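Side-chain contacts in aminotransferase TlmJ (Streptoalloteichus hindustanus, PDB 5UID), which probably transfers amino groups with pyridoxal 5'-phosphate as cofactor, as a member of the DegT/DnrJ/EryC1 aminotransferase family: residues R322-T327 with I373-A378; R270-R275 with S367-V372; D116-K121 with A145-E150; G139-I144 with V153-D158; P332-S337 with P346-A351. All coordinates share one frame; numbering follows the deposited sequence.

Interaction 1: residues R322-T327 with I373-A378. With SO4 (sulfate ion), chain E.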
# COMPACT_ATOMS: atom_id res chain seq x y z
N ARG A 322 28.79 14.42 15.92
CA ARG A 322 29.91 14.38 15.00
C ARG A 322 29.49 14.10 13.56
O ARG A 322 30.36 13.93 12.70
CB ARG A 322 30.92 13.32 15.46
CG ARG A 322 31.43 13.50 16.88
CD ARG A 322 32.47 14.61 16.99
NE ARG A 322 33.20 14.54 18.25
CZ ARG A 322 32.84 15.17 19.36
NH1 ARG A 322 31.75 15.92 19.37
NH2 ARG A 322 33.57 15.04 20.46
N GLY A 323 28.19 14.06 13.29
CA GLY A 323 27.72 13.79 11.95
C GLY A 323 27.61 12.33 11.57
O GLY A 323 27.66 12.02 10.38
N VAL A 324 27.47 11.44 12.54
CA VAL A 324 27.35 10.00 12.29
C VAL A 324 26.04 9.54 12.91
O VAL A 324 25.95 9.40 14.14
CB VAL A 324 28.55 9.22 12.82
CG1 VAL A 324 28.31 7.72 12.68
CG2 VAL A 324 29.82 9.63 12.10
N TYR A 325 25.04 9.28 12.09
CA TYR A 325 23.76 8.81 12.61
C TYR A 325 23.87 7.34 13.01
O TYR A 325 24.50 6.53 12.33
CB TYR A 325 22.66 9.00 11.58
CG TYR A 325 21.27 8.89 12.16
CD1 TYR A 325 20.72 9.94 12.88
CD2 TYR A 325 20.52 7.74 12.00
CE1 TYR A 325 19.45 9.85 13.41
CE2 TYR A 325 19.25 7.63 12.53
CZ TYR A 325 18.72 8.69 13.24
OH TYR A 325 17.45 8.58 13.76
N THR A 326 23.26 7.01 14.15
CA THR A 326 23.16 5.64 14.63
C THR A 326 21.75 5.42 15.16
O THR A 326 21.02 6.37 15.42
CB THR A 326 24.17 5.30 15.75
OG1 THR A 326 24.01 6.22 16.84
CG2 THR A 326 25.60 5.35 15.23
N THR A 327 21.38 4.15 15.31
CA THR A 327 20.06 3.80 15.83
C THR A 327 20.11 2.37 16.35
O THR A 327 21.14 1.70 16.28
CB THR A 327 18.97 3.97 14.76
OG1 THR A 327 17.68 3.77 15.36
CG2 THR A 327 19.16 2.95 13.64
N ILE A 373 34.60 4.66 11.61
CA ILE A 373 35.58 3.93 12.42
C ILE A 373 36.32 4.89 13.35
O ILE A 373 36.54 4.58 14.53
CB ILE A 373 36.55 3.16 11.51
CG1 ILE A 373 35.80 2.11 10.70
CG2 ILE A 373 37.65 2.51 12.34
CD1 ILE A 373 36.66 1.38 9.69
N GLY A 374 36.72 6.05 12.83
CA GLY A 374 37.45 7.00 13.65
C GLY A 374 36.62 7.55 14.79
O GLY A 374 37.10 7.66 15.93
N GLU A 375 35.37 7.92 14.52
CA GLU A 375 34.51 8.44 15.57
C GLU A 375 34.16 7.37 16.60
O GLU A 375 34.04 7.68 17.79
CB GLU A 375 33.24 9.04 14.96
CG GLU A 375 33.47 10.31 14.17
CD GLU A 375 33.98 11.45 15.03
OE1 GLU A 375 33.72 11.42 16.26
OE2 GLU A 375 34.63 12.36 14.49
N VAL A 376 33.99 6.12 16.16
CA VAL A 376 33.70 5.04 17.10
C VAL A 376 34.88 4.81 18.03
O VAL A 376 34.72 4.71 19.25
CB VAL A 376 33.30 3.76 16.35
CG1 VAL A 376 33.30 2.57 17.30
CG2 VAL A 376 31.92 3.92 15.72
N ARG A 377 36.09 4.74 17.47
CA ARG A 377 37.28 4.53 18.29
C ARG A 377 37.50 5.70 19.24
O ARG A 377 37.84 5.50 20.42
CB ARG A 377 38.50 4.30 17.41
CG ARG A 377 38.46 3.02 16.58
CD ARG A 377 39.74 2.84 15.78
NE ARG A 377 40.90 2.71 16.66
CZ ARG A 377 41.49 1.55 16.95
NH1 ARG A 377 42.54 1.54 17.77
NH2 ARG A 377 41.04 0.42 16.44
N ALA A 378 37.33 6.93 18.75
CA ALA A 378 37.51 8.10 19.61
C ALA A 378 36.42 8.19 20.66
O ALA A 378 36.69 8.54 21.82
CB ALA A 378 37.55 9.37 18.76
S SO4 E . 15.22 6.10 14.14
O1 SO4 E . 16.64 6.27 14.44
O2 SO4 E . 14.71 4.94 14.86
O3 SO4 E . 15.05 5.90 12.70
O4 SO4 E . 14.49 7.30 14.56
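Arg322 and Glu375 make the nearest backbone approach, with their CA atoms 7.5 Å apart. The segment 322-327 is irregular, whereas 373-378 is helical. Arg322 is the first residue to leave helix 309-321. Gly323, with positive phi, is the C-prime residue of a Schellman motif closing that helix, with Val324 N bonded to Leu319 O and Gly323 N to Tyr320 O. The turn brings Arg322 and Val324 to helix 366-383. Glu375 bends at chi2 (-64°) and lays its carboxylate against the Arg322 stem. Glu375 OE1 lies 3.2 Å from Arg322 CG. The salt bridge from Arg322 NE to Glu375 OE1 is long, 3.7 Å, and the guanidinium and carboxylate planes stand nearly perpendicular, at 89°. Arg322 is poorly ordered, which fits a loose pairing. Val324 CG2 packs at 4.3 Å on Glu375 CG. Replacing Glu375 by an alanine is likely to leave Arg322 without this acidic mate and Val324 without the CG it packs on. Further along, Thr327 OG1 donates to O1 of a sulfate at 2.9 Å. Arg329 also binds this ion, which probably came from the crystallisation liquor. Thr327 packs on Trp234 of the second subunit.

Interaction 2: residues R270-R275 with S367-V372; sequences REIAER and SDVETV
Arg275 of helix 249-280 grips Glu370 of helix 366-383 side-on, through two nitrogens and two oxygens. Arg275 NE donates to Glu370 OE2 at 2.6 Å, with an N-H...O angle of 154°. Arg275 NH2 donates to Glu370 OE1 at 2.9 Å. Each oxygen uses its syn lone pair. The guanidinium and carboxylate planes are 27° apart, so the groups meet edge to edge, with a modest twist between their planes. OE2 sits at the edge of the guanidinium, in its plane, while OE1 lies off that plane.

Both chains bend at chi2. Arg275 sends CG opposite its own backbone N and then folds. Glu370 folds too, which brings its carboxylate over to the arginine. The aliphatic part of the arginine is also used: Arg275 CG rests 3.7 Å from Val369 CG1. The other methyl, Val369 CG2, touches Ile272 CG2 at 3.9 Å, and Ile272 CG1 is almost as near. Tyr276 of helix 249-280 also packs on Val369, and Leu360 and Leu364 pack on Ile272.

The apolar pair is buried, and the ion pair borders it on the more exposed side. The axes of the two short segments approach to 10.7 Å and run roughly parallel, crossing at -31°. This is helix-helix packing that joins the long helix 249-280 to the C-terminal helix of the aminotransferase chain.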
# COMPACT_ATOMS: atom_id res chain seq x y z
N ARG A 270 29.52 -5.83 2.04
CA ARG A 270 30.39 -6.80 2.70
C ARG A 270 31.78 -6.24 2.93
O ARG A 270 32.37 -6.43 4.00
CB ARG A 270 30.45 -8.09 1.88
CG ARG A 270 31.40 -9.14 2.46
CD ARG A 270 31.39 -10.42 1.64
NE ARG A 270 32.29 -11.43 2.20
CZ ARG A 270 32.45 -12.65 1.70
NH1 ARG A 270 31.78 -13.02 0.62
NH2 ARG A 270 33.29 -13.50 2.28
N GLU A 271 32.34 -5.55 1.93
CA GLU A 271 33.68 -5.00 2.10
C GLU A 271 33.69 -3.85 3.11
O GLU A 271 34.71 -3.60 3.75
CB GLU A 271 34.25 -4.55 0.75
CG GLU A 271 33.72 -3.23 0.22
CD GLU A 271 34.28 -2.88 -1.15
OE1 GLU A 271 34.15 -3.71 -2.08
OE2 GLU A 271 34.85 -1.78 -1.30
N ILE A 272 32.56 -3.16 3.27
CA ILE A 272 32.46 -2.16 4.33
C ILE A 272 32.51 -2.83 5.69
O ILE A 272 33.29 -2.43 6.57
CB ILE A 272 31.18 -1.32 4.17
CG1 ILE A 272 31.26 -0.44 2.92
CG2 ILE A 272 30.95 -0.47 5.41
CD1 ILE A 272 29.97 0.29 2.61
N ALA A 273 31.69 -3.86 5.90
CA ALA A 273 31.67 -4.56 7.18
C ALA A 273 33.02 -5.19 7.49
O ALA A 273 33.42 -5.24 8.66
CB ALA A 273 30.57 -5.62 7.18
N GLU A 274 33.73 -5.66 6.47
CA GLU A 274 35.06 -6.21 6.71
C GLU A 274 36.05 -5.12 7.10
O GLU A 274 36.90 -5.33 7.97
CB GLU A 274 35.54 -6.97 5.47
CG GLU A 274 34.75 -8.25 5.22
CD GLU A 274 35.13 -8.93 3.92
OE1 GLU A 274 35.81 -8.30 3.08
OE2 GLU A 274 34.75 -10.11 3.74
N ARG A 275 35.95 -3.95 6.47
CA ARG A 275 36.76 -2.81 6.91
C ARG A 275 36.39 -2.40 8.33
O ARG A 275 37.28 -2.06 9.13
CB ARG A 275 36.58 -1.63 5.95
CG ARG A 275 37.28 -0.36 6.39
CD ARG A 275 38.80 -0.53 6.43
NE ARG A 275 39.46 0.61 7.06
CZ ARG A 275 39.99 0.59 8.28
NH1 ARG A 275 39.94 -0.53 9.01
NH2 ARG A 275 40.56 1.67 8.78
N SER A 367 35.58 7.42 2.51
CA SER A 367 35.73 8.49 3.49
C SER A 367 34.70 8.37 4.60
O SER A 367 35.01 8.58 5.78
CB SER A 367 35.62 9.85 2.80
OG SER A 367 35.61 10.90 3.76
N ASP A 368 33.45 8.04 4.25
CA ASP A 368 32.42 7.84 5.26
C ASP A 368 32.78 6.69 6.19
O ASP A 368 32.62 6.80 7.42
CB ASP A 368 31.07 7.58 4.60
CG ASP A 368 30.57 8.77 3.80
OD1 ASP A 368 30.84 9.92 4.20
OD2 ASP A 368 29.90 8.55 2.76
N VAL A 369 33.27 5.59 5.63
CA VAL A 369 33.60 4.41 6.43
C VAL A 369 34.72 4.74 7.42
O VAL A 369 34.66 4.34 8.59
CB VAL A 369 33.98 3.23 5.52
CG1 VAL A 369 34.43 2.04 6.34
CG2 VAL A 369 32.81 2.86 4.63
N GLU A 370 35.74 5.47 6.96
CA GLU A 370 36.82 5.85 7.86
C GLU A 370 36.36 6.87 8.90
O GLU A 370 36.87 6.88 10.02
CB GLU A 370 38.00 6.40 7.06
CG GLU A 370 38.62 5.39 6.09
CD GLU A 370 39.17 4.17 6.80
OE1 GLU A 370 39.66 4.30 7.94
OE2 GLU A 370 39.12 3.07 6.21
N THR A 371 35.39 7.72 8.55
CA THR A 371 34.83 8.65 9.53
C THR A 371 34.09 7.90 10.63
O THR A 371 34.20 8.26 11.81
CB THR A 371 33.89 9.64 8.84
OG1 THR A 371 34.60 10.32 7.80
CG2 THR A 371 33.37 10.67 9.84
N VAL A 372 33.35 6.85 10.28
CA VAL A 372 32.63 6.07 11.28
C VAL A 372 33.61 5.35 12.20
O VAL A 372 33.48 5.40 13.42
CB VAL A 372 31.66 5.08 10.60
CG1 VAL A 372 31.09 4.11 11.62
CG2 VAL A 372 30.54 5.84 9.90

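Interaction 3: residues D116-K121 with A145-E150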
# COMPACT_ATOMS: atom_id res chain seq x y z
N ASP A 116 15.70 -23.28 20.63
CA ASP A 116 15.29 -23.48 22.02
C ASP A 116 14.45 -22.31 22.53
O ASP A 116 13.51 -22.51 23.31
CB ASP A 116 16.52 -23.68 22.91
CG ASP A 116 17.18 -25.03 22.71
OD1 ASP A 116 16.46 -25.98 22.35
OD2 ASP A 116 18.41 -25.13 22.91
N HIS A 117 14.77 -21.09 22.09
CA HIS A 117 13.97 -19.93 22.48
C HIS A 117 12.55 -20.03 21.94
O HIS A 117 11.58 -19.73 22.64
CB HIS A 117 14.64 -18.65 22.01
CG HIS A 117 15.84 -18.26 22.82
ND1 HIS A 117 16.92 -17.59 22.28
CD2 HIS A 117 16.12 -18.44 24.13
CE1 HIS A 117 17.82 -17.38 23.23
NE2 HIS A 117 17.36 -17.89 24.36
N VAL A 118 12.41 -20.44 20.68
CA VAL A 118 11.08 -20.59 20.09
C VAL A 118 10.32 -21.73 20.78
O VAL A 118 9.14 -21.59 21.10
CB VAL A 118 11.19 -20.82 18.57
CG1 VAL A 118 9.80 -20.93 17.95
CG2 VAL A 118 11.99 -19.71 17.92
N ALA A 119 11.00 -22.85 21.02
CA ALA A 119 10.34 -24.01 21.62
C ALA A 119 9.78 -23.70 23.00
O ALA A 119 8.73 -24.23 23.38
CB ALA A 119 11.31 -25.19 21.69
N GLU A 120 10.46 -22.84 23.76
CA GLU A 120 10.00 -22.52 25.11
C GLU A 120 8.68 -21.77 25.12
O GLU A 120 8.00 -21.74 26.15
CB GLU A 120 11.07 -21.71 25.85
CG GLU A 120 10.88 -21.68 27.36
CD GLU A 120 11.82 -20.70 28.04
OE1 GLU A 120 12.60 -20.03 27.33
OE2 GLU A 120 11.78 -20.61 29.29
N LYS A 121 8.29 -21.17 23.99
CA LYS A 121 7.03 -20.44 23.89
C LYS A 121 5.98 -21.19 23.08
O LYS A 121 4.85 -20.70 22.96
CB LYS A 121 7.27 -19.06 23.28
CG LYS A 121 8.23 -18.19 24.08
CD LYS A 121 7.71 -17.92 25.48
CE LYS A 121 8.69 -17.08 26.29
NZ LYS A 121 8.19 -16.85 27.67
N ALA A 145 13.17 -24.00 11.59
CA ALA A 145 12.27 -24.58 10.60
C ALA A 145 12.01 -26.05 10.88
O ALA A 145 10.88 -26.53 10.73
CB ALA A 145 12.85 -24.39 9.20
N GLU A 146 13.04 -26.78 11.30
CA GLU A 146 12.86 -28.19 11.63
C GLU A 146 11.95 -28.37 12.84
O GLU A 146 11.11 -29.28 12.86
CB GLU A 146 14.22 -28.85 11.87
CG GLU A 146 14.13 -30.33 12.23
CD GLU A 146 13.43 -31.15 11.16
OE1 GLU A 146 13.56 -30.82 9.96
OE2 GLU A 146 12.73 -32.11 11.52
N LEU A 147 12.09 -27.50 13.84
CA LEU A 147 11.22 -27.56 15.01
C LEU A 147 9.76 -27.34 14.63
O LEU A 147 8.87 -28.09 15.04
CB LEU A 147 11.67 -26.54 16.05
CG LEU A 147 10.68 -26.22 17.18
CD1 LEU A 147 10.49 -27.42 18.10
CD2 LEU A 147 11.13 -25.00 17.96
N CYS A 148 9.49 -26.29 13.84
CA CYS A 148 8.13 -26.03 13.40
C CYS A 148 7.60 -27.16 12.53
O CYS A 148 6.41 -27.48 12.58
CB CYS A 148 8.06 -24.70 12.64
SG CYS A 148 8.57 -23.26 13.62
N ARG A 149 8.47 -27.78 11.72
CA ARG A 149 8.07 -28.92 10.91
C ARG A 149 7.68 -30.10 11.79
O ARG A 149 6.69 -30.79 11.51
CB ARG A 149 9.20 -29.30 9.96
CG ARG A 149 8.96 -30.58 9.18
CD ARG A 149 10.17 -30.95 8.34
NE ARG A 149 10.06 -32.29 7.79
CZ ARG A 149 10.40 -33.40 8.44
NH1 ARG A 149 10.89 -33.32 9.67
NH2 ARG A 149 10.26 -34.59 7.86
N GLU A 150 8.44 -30.35 12.86
CA GLU A 150 8.11 -31.45 13.76
C GLU A 150 6.85 -31.16 14.56
O GLU A 150 6.06 -32.07 14.85
CB GLU A 150 9.28 -31.72 14.70
CG GLU A 150 10.54 -32.21 14.00
CD GLU A 150 11.74 -32.26 14.92
OE1 GLU A 150 11.59 -31.92 16.11
OE2 GLU A 150 12.83 -32.64 14.45
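Leu147 reaches Ala119 because its CG stands opposite the backbone N (chi1 165°), and chi2 near 68° then turns CD2 to the neighbouring helix. The CB of Val118 faces the same leucine methyl.

The contact rests on that single methyl group. Leu147 CD2 lies 3.7 Å from Ala119 CB. It is equally close to the backbone atom Ala119 N, so the methyl fits against the helix backbone as well as the alanine side chain. Val118 CB is 4.2 Å from Leu147 CD2. The small size of Ala119 probably lets the leucine tip come in close. The nearest CA atoms, those of Ala119 and Leu147, are 7.6 Å apart.

The two segments belong to helix 115-119 and helix 141-151, which both pack beside the central mixed sheet of the aminotransferase fold. Strand 126-132 runs between them in the chain. Val118 and Cys148 both rest on Val129 of that strand, and Cys148 also packs on Leu155 of strand 155-158. The apolar contact between the two helices therefore continues down to the sheet.

Leu147 also touches Leu122 in the loop beyond the short helix. Its side chain thus packs on residues of helix 115-119 and of the chain that follows it, before strand 126-132 begins.

Interaction 4: residues G139-I144 with V153-D158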
# COMPACT_ATOMS: atom_id res chain seq x y z
N GLY A 139 20.96 -16.96 11.11
CA GLY A 139 20.79 -17.42 12.48
C GLY A 139 20.50 -18.91 12.56
O GLY A 139 21.01 -19.71 11.77
N ASP A 140 19.68 -19.28 13.53
CA ASP A 140 19.28 -20.67 13.75
C ASP A 140 18.10 -21.07 12.88
O ASP A 140 17.25 -21.86 13.31
CB ASP A 140 18.97 -20.89 15.23
CG ASP A 140 19.27 -22.30 15.69
OD1 ASP A 140 20.01 -23.01 14.98
OD2 ASP A 140 18.76 -22.70 16.76
N LEU A 141 18.03 -20.55 11.65
CA LEU A 141 16.85 -20.72 10.82
C LEU A 141 16.56 -22.19 10.53
O LEU A 141 15.39 -22.60 10.52
CB LEU A 141 17.02 -19.94 9.51
CG LEU A 141 15.92 -20.11 8.47
CD1 LEU A 141 14.57 -19.64 9.01
CD2 LEU A 141 16.27 -19.37 7.19
N VAL A 142 17.59 -22.99 10.28
CA VAL A 142 17.38 -24.38 9.90
C VAL A 142 16.76 -25.17 11.05
O VAL A 142 15.79 -25.91 10.87
CB VAL A 142 18.69 -25.02 9.42
CG1 VAL A 142 18.51 -26.52 9.21
CG2 VAL A 142 19.16 -24.37 8.13
N ALA A 143 17.32 -25.02 12.25
CA ALA A 143 16.77 -25.73 13.41
C ALA A 143 15.38 -25.21 13.76
O ALA A 143 14.51 -25.99 14.17
CB ALA A 143 17.71 -25.61 14.60
N ILE A 144 15.15 -23.91 13.59
CA ILE A 144 13.82 -23.34 13.85
C ILE A 144 12.81 -23.93 12.88
O ILE A 144 11.71 -24.35 13.27
CB ILE A 144 13.87 -21.81 13.76
CG1 ILE A 144 14.64 -21.23 14.95
CG2 ILE A 144 12.46 -21.22 13.69
CD1 ILE A 144 14.91 -19.74 14.85
N VAL A 153 3.70 -26.64 12.99
CA VAL A 153 3.38 -25.22 13.10
C VAL A 153 3.90 -24.50 11.86
O VAL A 153 5.08 -24.66 11.53
CB VAL A 153 3.98 -24.61 14.38
CG1 VAL A 153 3.80 -23.10 14.38
CG2 VAL A 153 3.33 -25.24 15.61
N PRO A 154 3.07 -23.74 11.16
CA PRO A 154 3.57 -22.99 10.00
C PRO A 154 4.61 -21.95 10.41
O PRO A 154 4.47 -21.28 11.44
CB PRO A 154 2.31 -22.33 9.43
CG PRO A 154 1.17 -23.15 9.95
CD PRO A 154 1.61 -23.62 11.31
N LEU A 155 5.65 -21.82 9.60
CA LEU A 155 6.74 -20.89 9.85
C LEU A 155 6.70 -19.78 8.81
O LEU A 155 6.73 -20.06 7.60
CB LEU A 155 8.09 -21.60 9.82
CG LEU A 155 9.30 -20.68 9.95
CD1 LEU A 155 9.29 -19.96 11.29
CD2 LEU A 155 10.59 -21.46 9.77
N VAL A 156 6.64 -18.53 9.27
CA VAL A 156 6.65 -17.36 8.41
C VAL A 156 7.99 -16.66 8.59
O VAL A 156 8.41 -16.38 9.72
CB VAL A 156 5.49 -16.41 8.73
CG1 VAL A 156 5.53 -15.19 7.81
CG2 VAL A 156 4.16 -17.13 8.59
N GLU A 157 8.67 -16.39 7.48
CA GLU A 157 9.98 -15.74 7.50
C GLU A 157 9.82 -14.28 7.07
O GLU A 157 9.55 -14.00 5.90
CB GLU A 157 10.96 -16.46 6.58
CG GLU A 157 11.56 -17.72 7.17
CD GLU A 157 12.53 -18.37 6.20
OE1 GLU A 157 12.13 -19.33 5.51
OE2 GLU A 157 13.68 -17.89 6.11
N ASP A 158 10.00 -13.37 8.02
CA ASP A 158 10.14 -11.95 7.69
C ASP A 158 11.58 -11.78 7.19
O ASP A 158 12.51 -11.59 7.97
CB ASP A 158 9.83 -11.07 8.89
CG ASP A 158 9.86 -9.58 8.55
OD1 ASP A 158 10.30 -9.22 7.44
OD2 ASP A 158 9.45 -8.76 9.41
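Leu141 lays its two methyls against the carboxylate end of Glu157. Its CD2 is 3.2 Å from Glu157 OE2, and CD1 is 3.5 Å from the same Glu157 oxygen. The two side chains cross at about a right angle. With chi1 at 175°, Leu141 sends CG opposite its backbone N, and this carries the methyls over to the strand. The carboxylate is buried but well supplied with partners. Glu157 OE2 accepts from Gly173 N and from His133 NE2, and OE1 accepts from Gly176 N. These bonds probably fix the rotation of the carboxylate, so that the leucine packs against a group already held in place.

One turn on, Ile144 meets Leu155. Ile144 CG2 touches Leu155 CD1 at 4.2 Å, again with the chains crossing at nearly a right angle. Leu155 CD2 also reaches Leu141 CD1, at 4.4 Å. Leu155 and Glu157 both point to the helix from the strand. Between them in sequence, Val156 packs on helix 61-72 instead.

All four touching residues are buried. They join helix 141-151 to strand 155-158 in a beta-alpha-beta unit of the PLP-dependent aminotransferase fold: the helix packs on the central sheet, as a crossover between its parallel strands 126-132 and 155-158.

Interaction 5: residues P332-S337 with P346-A351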
# COMPACT_ATOMS: atom_id res chain seq x y z
N PRO A 332 12.52 -3.86 21.57
CA PRO A 332 11.91 -5.10 22.08
C PRO A 332 10.41 -4.94 22.27
O PRO A 332 9.95 -4.15 23.09
CB PRO A 332 12.64 -5.32 23.41
CG PRO A 332 13.10 -3.96 23.82
CD PRO A 332 13.41 -3.22 22.55
N LEU A 333 9.65 -5.72 21.48
CA LEU A 333 8.20 -5.59 21.49
C LEU A 333 7.58 -6.14 22.77
O LEU A 333 6.46 -5.74 23.12
CB LEU A 333 7.62 -6.29 20.27
CG LEU A 333 7.97 -5.66 18.92
CD1 LEU A 333 7.39 -6.47 17.78
CD2 LEU A 333 7.47 -4.22 18.88
N HIS A 334 8.27 -7.04 23.48
CA HIS A 334 7.71 -7.56 24.72
C HIS A 334 7.66 -6.52 25.82
O HIS A 334 7.09 -6.79 26.88
CB HIS A 334 8.50 -8.79 25.19
CG HIS A 334 9.76 -8.45 25.93
ND1 HIS A 334 10.91 -8.04 25.30
CD2 HIS A 334 10.05 -8.49 27.25
CE1 HIS A 334 11.85 -7.83 26.20
NE2 HIS A 334 11.35 -8.10 27.39
N LEU A 335 8.24 -5.34 25.60
CA LEU A 335 8.13 -4.22 26.52
C LEU A 335 7.10 -3.19 26.08
O LEU A 335 6.93 -2.17 26.76
CB LEU A 335 9.50 -3.55 26.70
CG LEU A 335 10.61 -4.47 27.23
CD1 LEU A 335 11.91 -3.70 27.40
CD2 LEU A 335 10.20 -5.12 28.53
N VAL A 336 6.42 -3.42 24.96
CA VAL A 336 5.35 -2.54 24.51
C VAL A 336 4.05 -3.02 25.14
O VAL A 336 3.61 -4.15 24.90
CB VAL A 336 5.25 -2.53 22.97
CG1 VAL A 336 4.14 -1.59 22.53
CG2 VAL A 336 6.57 -2.12 22.36
N SER A 337 3.43 -2.16 25.95
CA SER A 337 2.29 -2.57 26.77
C SER A 337 1.06 -2.94 25.95
O SER A 337 0.13 -3.55 26.49
CB SER A 337 1.94 -1.46 27.76
OG SER A 337 1.70 -0.24 27.08
N PRO A 346 15.53 -11.94 29.18
CA PRO A 346 16.82 -11.28 29.46
C PRO A 346 17.66 -11.02 28.22
O PRO A 346 18.34 -9.98 28.15
CB PRO A 346 17.52 -12.27 30.41
CG PRO A 346 16.40 -13.03 31.04
CD PRO A 346 15.34 -13.16 29.98
N GLY A 347 17.63 -11.92 27.24
CA GLY A 347 18.44 -11.72 26.05
C GLY A 347 18.05 -10.47 25.28
O GLY A 347 18.89 -9.64 24.94
N ALA A 348 16.75 -10.33 24.99
CA ALA A 348 16.28 -9.17 24.24
C ALA A 348 16.43 -7.89 25.05
O ALA A 348 16.74 -6.83 24.49
CB ALA A 348 14.83 -9.38 23.81
N GLU A 349 16.20 -7.96 26.36
CA GLU A 349 16.34 -6.79 27.21
C GLU A 349 17.79 -6.30 27.23
O GLU A 349 18.05 -5.10 27.08
CB GLU A 349 15.85 -7.10 28.63
CG GLU A 349 14.36 -7.36 28.72
CD GLU A 349 13.93 -7.96 30.05
OE1 GLU A 349 14.75 -7.95 30.99
OE2 GLU A 349 12.78 -8.44 30.15
N ARG A 350 18.73 -7.23 27.41
CA ARG A 350 20.15 -6.86 27.38
C ARG A 350 20.55 -6.32 26.02
O ARG A 350 21.29 -5.33 25.93
CB ARG A 350 21.00 -8.07 27.75
CG ARG A 350 22.50 -7.85 27.59
CD ARG A 350 23.28 -9.12 27.87
NE ARG A 350 24.71 -8.94 27.63
CZ ARG A 350 25.61 -9.91 27.74
NH1 ARG A 350 25.23 -11.13 28.10
NH2 ARG A 350 26.89 -9.66 27.50
N ALA A 351 20.06 -6.94 24.94
CA ALA A 351 20.41 -6.49 23.60
C ALA A 351 19.90 -5.08 23.34
O ALA A 351 20.57 -4.28 22.68
CB ALA A 351 19.86 -7.46 22.56
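His334 is held through both ring nitrogens, and one of them gives a nearly straight bond to a glutamate. His334 NE2 donates to Glu349 OE2 at 3.1 Å, with an N-H...O angle of 164°. The oxygen uses its anti lone pair, the one facing away from the other carboxylate oxygen. Ring and carboxylate are nearly coplanar, 12° apart. At the other nitrogen, His334 ND1 is hydrogen-bonded to Ser84 OG. Bonds at both nitrogens probably fix the ring against turning.

The chi1 of His334 is 82°, which puts CG between the backbone N and the carbonyl carbon. From there the ring points to the helix. Glu349 CG lies at the ring edge, 3.4 Å from His334 NE2. Ala348 CB sits 4.1 Å from His334 CE1. Leu335 CG lies over one face of the ring, offset toward its rim.

His334 belongs to a short 3-10 turn, 333-335, and Glu349 to the first turn of helix 346-354. The contact therefore joins the loop after helix 309-321 to the start of the following helix. The beginning of that helix is also held by Asp105, which accepts from Gly347 N and Ala348 N. A phenylalanine in place of His334 would probably leave Glu349 OE2 without its donor from the loop and Ser84 OG without the ring nitrogen it bonds to.

Glu349 OE2 accepts from Leu345 N too, so the carboxylate ties the helix to the residue just before it. Leu333, next to the histidine, packs on Phe236 of the second subunit.

In the fold
Interactions 3 and 4 share helix 141-151. They touch, with centres about 8 Å apart, beside the central mixed sheet. Interactions 1 and 2 share helix 366-383 and also touch, with centres about 11 Å apart. The two pairs are well separated: the centres of interactions 1 and 3 are about 38 Å apart. Interaction 5 lies about 20 Å from interactions 3 and 4, centre to centre. Along the chain, interactions 3 and 4 cross and both close before interaction 2 opens. Interactions 1 and 2 cross, and interaction 5 is nested inside the loops both close. One group thus packs the sheet region and another the C-terminal part. Interactions 1 and 5 both touch the second subunit.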